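Local coordinates for farnesyl pyrophosphate synthase (Pseudomonas aeruginosa, PDB 3ZOU), which catalyses the condensation of geranyl diphosphate with isopentenyl diphosphate to give farnesyl diphosphate, and belongs to the all-helical polyprenyl synthases, at residues H77-S80 with L81-D85; L174-M177 with H178-T182. One frame throughout, in Å; residues are numbered along the deposited sequence.

Contact 1: H77-S80 with L81-D85. With MG (magnesium ion), chain D; MG (magnesium ion), chain C; GPP (geranyl diphosphate), chain E.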
# COMPACT_ATOMS: atom_id res chain seq x y z
N HIS A 77 5.66 -6.52 -6.30
CA HIS A 77 5.89 -6.87 -7.67
C HIS A 77 4.60 -7.40 -8.37
O HIS A 77 4.19 -6.88 -9.40
CB HIS A 77 7.01 -7.90 -7.77
CG HIS A 77 7.34 -8.29 -9.17
ND1 HIS A 77 7.66 -7.40 -10.16
CD2 HIS A 77 7.33 -9.51 -9.75
CE1 HIS A 77 7.87 -8.06 -11.28
NE2 HIS A 77 7.66 -9.34 -11.05
N ALA A 78 3.93 -8.33 -7.73
CA ALA A 78 2.71 -8.94 -8.27
C ALA A 78 1.62 -7.90 -8.45
O ALA A 78 0.98 -7.87 -9.47
CB ALA A 78 2.23 -10.03 -7.34
N TYR A 79 1.44 -7.03 -7.44
CA TYR A 79 0.34 -6.03 -7.54
C TYR A 79 0.68 -5.11 -8.74
O TYR A 79 -0.23 -4.77 -9.55
CB TYR A 79 0.08 -5.24 -6.27
CG TYR A 79 0.45 -3.75 -6.34
CD1 TYR A 79 -0.33 -2.88 -7.04
CD2 TYR A 79 1.54 -3.22 -5.68
CE1 TYR A 79 -0.01 -1.53 -7.13
CE2 TYR A 79 1.89 -1.88 -5.78
CZ TYR A 79 1.11 -1.04 -6.48
OH TYR A 79 1.47 0.26 -6.60
N SER A 80 1.96 -4.76 -8.92
CA SER A 80 2.33 -3.82 -10.00
C SER A 80 2.07 -4.39 -11.36
O SER A 80 1.58 -3.66 -12.23
CB SER A 80 3.79 -3.39 -9.83
OG SER A 80 4.66 -4.39 -10.30
N LEU A 81 2.20 -5.70 -11.53
CA LEU A 81 1.97 -6.34 -12.85
C LEU A 81 0.47 -6.37 -13.16
O LEU A 81 0.08 -6.17 -14.29
CB LEU A 81 2.60 -7.75 -12.86
CG LEU A 81 4.14 -7.77 -12.72
CD1 LEU A 81 4.56 -9.25 -12.81
CD2 LEU A 81 4.82 -6.82 -13.70
N VAL A 82 -0.37 -6.62 -12.15
CA VAL A 82 -1.82 -6.61 -12.35
C VAL A 82 -2.23 -5.25 -12.87
O VAL A 82 -2.98 -5.19 -13.84
CB VAL A 82 -2.56 -7.04 -11.07
CG1 VAL A 82 -4.05 -6.85 -11.25
CG2 VAL A 82 -2.27 -8.49 -10.72
N HIS A 83 -1.79 -4.18 -12.20
CA HIS A 83 -2.19 -2.84 -12.66
C HIS A 83 -1.60 -2.54 -14.03
O HIS A 83 -2.27 -1.91 -14.82
CB HIS A 83 -1.90 -1.77 -11.62
CG HIS A 83 -2.86 -1.77 -10.46
ND1 HIS A 83 -2.82 -0.83 -9.46
CD2 HIS A 83 -3.91 -2.58 -10.17
CE1 HIS A 83 -3.77 -1.06 -8.59
NE2 HIS A 83 -4.45 -2.12 -8.99
N ASP A 84 -0.35 -2.91 -14.27
CA ASP A 84 0.32 -2.67 -15.56
C ASP A 84 -0.48 -3.35 -16.70
O ASP A 84 -0.51 -2.83 -17.81
CB ASP A 84 1.72 -3.22 -15.53
CG ASP A 84 2.50 -3.01 -16.81
OD1 ASP A 84 2.88 -1.83 -17.14
OD2 ASP A 84 2.71 -3.98 -17.54
N ASP A 85 -1.11 -4.47 -16.45
CA ASP A 85 -1.77 -5.23 -17.49
C ASP A 85 -3.14 -4.61 -17.85
O ASP A 85 -3.73 -4.95 -18.86
CB ASP A 85 -2.01 -6.66 -17.03
CG ASP A 85 -0.77 -7.53 -17.03
OD1 ASP A 85 0.17 -7.28 -17.80
OD2 ASP A 85 -0.80 -8.51 -16.30
MG MG D . 3.36 -4.32 -19.49
MG MG C . 4.04 -1.36 -18.94
C1 GPP E . 6.06 -3.92 -16.16
O1 GPP E . 6.77 -3.21 -17.20
C2 GPP E . 5.66 -2.96 -15.09
C3 GPP E . 6.45 -2.68 -14.02
C4 GPP E . 7.68 -3.48 -13.85
C5 GPP E . 6.04 -1.77 -12.96
C6 GPP E . 4.52 -1.52 -13.02
C7 GPP E . 4.20 -0.48 -12.05
C8 GPP E . 3.01 -0.07 -11.67
C9 GPP E . 1.63 -0.60 -12.10
C10 GPP E . 3.22 1.03 -10.68
PA GPP E . 6.44 -3.53 -18.74
O1A GPP E . 4.97 -3.13 -19.03
O2A GPP E . 7.49 -2.76 -19.53
O3A GPP E . 6.81 -5.09 -18.77
PB GPP E . 5.87 -6.36 -19.09
O1B GPP E . 4.45 -5.80 -19.17
O2B GPP E . 6.33 -6.92 -20.42
O3B GPP E . 6.17 -7.23 -17.87
O HOH W 1 1.65 -5.47 -19.69
O HOH W 2 4.98 -0.63 -20.70
O HOH W 3 5.63 -0.33 -17.78
O HOH W 4 2.87 0.43 -19.08
O HOH W 5 3.72 -4.54 -21.51
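The carbonyl oxygen His-77 O is gripped twice, by Leu-81 N at 3.1 Å in the ordinary i to i+4 helix bond and by the hydroxyl Ser-80 OG at 2.7 Å. Ser-80 OG stands between the backbone N and the carbonyl carbon (chi1 79°), which turns the hydroxyl back onto the preceding turn and ties down its polar end while CB and OG border the prenyl chain. Beside it, Leu-81 leans on His-77: CG lies over one face of the imidazole, displaced toward the rim, in a CH-pi contact, and CD1 comes to 3.6 Å from His-77 NE2. The other methyl, CD2, approaches GPP C1. This turn ends in the first aspartate-rich motif of the polyprenyl synthases, here in its longer DDxxxxD form, beginning at Asp-84 and closing with Asp-90. Asp-84 spans two magnesium ions, OD1 binding the chain C ion at 2.2 Å and OD2 the chain D ion at 2.1 Å; GPP O1A joins both metals, and Asp-90 completes the two sites. Gln-158 also bonds Asp-84 OD1, fixing the carboxylate further. Asp-85 acts from the second shell, its OD1 accepting from a water on the chain D magnesium and pairing with Arg-95. On another flank of the helix, Tyr-79 directs its edge at the face of the His-83 ring, an offset edge-to-face pair with centroids 5.4 Å apart and planes at 89°. Both nitrogens of His-83 are bonded, ND1 to Asp-115 of the second subunit and NE2 to Ile-111 O of its own chain, which anchors the ring at the dimer interface.

Contact 2: L174-M177 with H178-T182; sequences LEVM and HRHKT. With GPP (geranyl diphosphate), chain E.
Leu-174 and His-178 meet in the tightly packed half of this helical turn, where the leucine crosses the imidazole obliquely and brings CD1 to 3.7 Å from His-178 NE2. In one of the two conformers of Met-177, bends at chi2 and chi3 (-82° and -74°) fold the thioether back toward the same ring, so that CE would lie over one face of it; this contact is tentative, as is the run of the methionine alongside Lys-181, with SD near the lysine CE. The segments belong to helix 171-196, one of the long helices surrounding the prenyl-substrate cavity in this all-helical fold, and a wider pi-type turn occurs at 179-182. Here Lys-181 reaches the substrate: CG borders the prenyl carbons, and NZ donates to GPP O2A at 3.0 Å. A salt bridge from Asp-161 also holds this ammonium, probably helping to place it against the diphosphate, while Thr-182 CG2 touches GPP C4. The more exposed side is built differently. Val-176 O receives two bonds from His-180, the backbone N and the ring ND1, from opposite faces of the carbonyl plane; the ND1 bond is the shorter at 2.8 Å and lies in the ring plane, which fixes the rotation of the imidazole. Arg-179, exposed to solvent, lays one face of its guanidinium over Val-176 CA, with NH1 3.6 Å from Val-176 CG2. Its NH2 lies close to the like-charged Arg-26 of the second subunit, which also packs against Val-176 and His-180.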
# COMPACT_ATOMS: atom_id res chain seq x y z
N LEU A 174 16.52 7.04 -20.34
CA LEU A 174 16.12 5.64 -20.30
C LEU A 174 16.53 5.06 -18.96
O LEU A 174 15.74 4.28 -18.36
CB LEU A 174 16.73 4.86 -21.46
CG LEU A 174 16.35 3.36 -21.56
CD1 LEU A 174 14.84 3.22 -21.80
CD2 LEU A 174 17.09 2.69 -22.69
N GLU A 175 17.69 5.42 -18.47
CA GLU A 175 18.23 4.88 -17.22
C GLU A 175 17.48 5.41 -15.99
O GLU A 175 17.22 4.64 -15.04
CB GLU A 175 19.74 5.02 -17.11
CG GLU A 175 20.36 4.08 -18.14
CD GLU A 175 21.87 4.02 -18.09
OE1 GLU A 175 22.49 4.79 -17.31
OE2 GLU A 175 22.41 3.17 -18.82
N VAL A 176 17.11 6.70 -16.05
CA VAL A 176 16.27 7.27 -14.96
C VAL A 176 14.96 6.44 -14.88
O VAL A 176 14.51 6.09 -13.80
CB VAL A 176 15.91 8.75 -15.23
CG1 VAL A 176 14.78 9.26 -14.33
CG2 VAL A 176 17.15 9.59 -14.96
N MET A 177 14.38 6.14 -16.03
CA MET A 177 13.10 5.41 -16.08
C MET A 177 13.31 4.04 -15.45
O MET A 177 12.58 3.62 -14.57
CB MET A 177 12.62 5.28 -17.49
CG MET A 177 11.27 4.66 -17.66
SD MET A 177 11.21 2.86 -17.60
CE MET A 177 11.91 2.44 -19.20
N HIS A 178 14.33 3.34 -15.94
CA HIS A 178 14.60 1.97 -15.44
C HIS A 178 14.90 1.98 -13.96
O HIS A 178 14.37 1.11 -13.22
CB HIS A 178 15.76 1.28 -16.19
CG HIS A 178 15.40 0.79 -17.54
ND1 HIS A 178 14.22 0.18 -17.84
CD2 HIS A 178 16.10 0.84 -18.71
CE1 HIS A 178 14.21 -0.14 -19.12
NE2 HIS A 178 15.35 0.25 -19.65
N ARG A 179 15.73 2.92 -13.49
CA ARG A 179 16.11 2.97 -12.10
C ARG A 179 14.86 3.12 -11.20
O ARG A 179 14.81 2.56 -10.12
CB ARG A 179 17.15 4.06 -11.81
CG ARG A 179 18.55 3.77 -12.36
CD ARG A 179 19.63 4.82 -11.96
NE ARG A 179 18.95 5.99 -11.46
CZ ARG A 179 18.82 7.18 -12.07
NH1 ARG A 179 19.47 7.47 -13.22
NH2 ARG A 179 17.99 8.09 -11.47
N HIS A 180 13.85 3.84 -11.68
CA HIS A 180 12.63 3.96 -10.88
C HIS A 180 11.73 2.74 -11.10
O HIS A 180 11.25 2.18 -10.12
CB HIS A 180 11.86 5.23 -11.30
CG HIS A 180 12.50 6.48 -10.81
ND1 HIS A 180 13.62 7.04 -11.37
CD2 HIS A 180 12.13 7.33 -9.81
CE1 HIS A 180 13.95 8.15 -10.73
NE2 HIS A 180 13.06 8.36 -9.79
N LYS A 181 11.50 2.35 -12.35
CA LYS A 181 10.44 1.41 -12.64
C LYS A 181 10.74 0.03 -12.14
O LYS A 181 9.83 -0.70 -11.67
CB LYS A 181 10.15 1.35 -14.13
CG LYS A 181 8.89 0.56 -14.46
CD LYS A 181 8.48 0.68 -15.88
CE LYS A 181 9.39 -0.13 -16.74
NZ LYS A 181 8.72 -0.40 -18.06
N THR A 182 11.98 -0.39 -12.32
CA THR A 182 12.42 -1.69 -11.77
C THR A 182 13.56 -1.58 -10.76
O THR A 182 13.62 -2.42 -9.83
CB THR A 182 12.75 -2.68 -12.89
OG1 THR A 182 13.67 -2.07 -13.75
CG2 THR A 182 11.52 -3.09 -13.65
C1 GPP E . 6.06 -3.92 -16.16
O1 GPP E . 6.77 -3.21 -17.20
C2 GPP E . 5.66 -2.96 -15.09
C3 GPP E . 6.45 -2.68 -14.02
C4 GPP E . 7.68 -3.48 -13.85
C5 GPP E . 6.04 -1.77 -12.96
C6 GPP E . 4.52 -1.52 -13.02
C7 GPP E . 4.20 -0.48 -12.05
C8 GPP E . 3.01 -0.07 -11.67
C9 GPP E . 1.63 -0.60 -12.10
C10 GPP E . 3.22 1.03 -10.68
PA GPP E . 6.44 -3.53 -18.74
O1A GPP E . 4.97 -3.13 -19.03
O2A GPP E . 7.49 -2.76 -19.53
O3A GPP E . 6.81 -5.09 -18.77
PB GPP E . 5.87 -6.36 -19.09
O1B GPP E . 4.45 -5.80 -19.17
O2B GPP E . 6.33 -6.92 -20.42
O3B GPP E . 6.17 -7.23 -17.87

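Contact 1 lies on helix 67-85 and contact 2 on helix 171-196, so they follow one another along the chain, both in the polyprenyl synthase fold. Their centres lie about 17 Å apart and their nearest atoms about 6 Å, and they do not touch directly. Geranyl diphosphate bridges them. Residues 77-85 bring the metal-binding end of one helix to the diphosphate, and residues 174-182 bring a lysine to it from another, so metal ions and a basic side chain share the same group. Helix 154-163 packs against both contacts, and each also meets the second subunit, so the pocket walls lie close to the dimer interface.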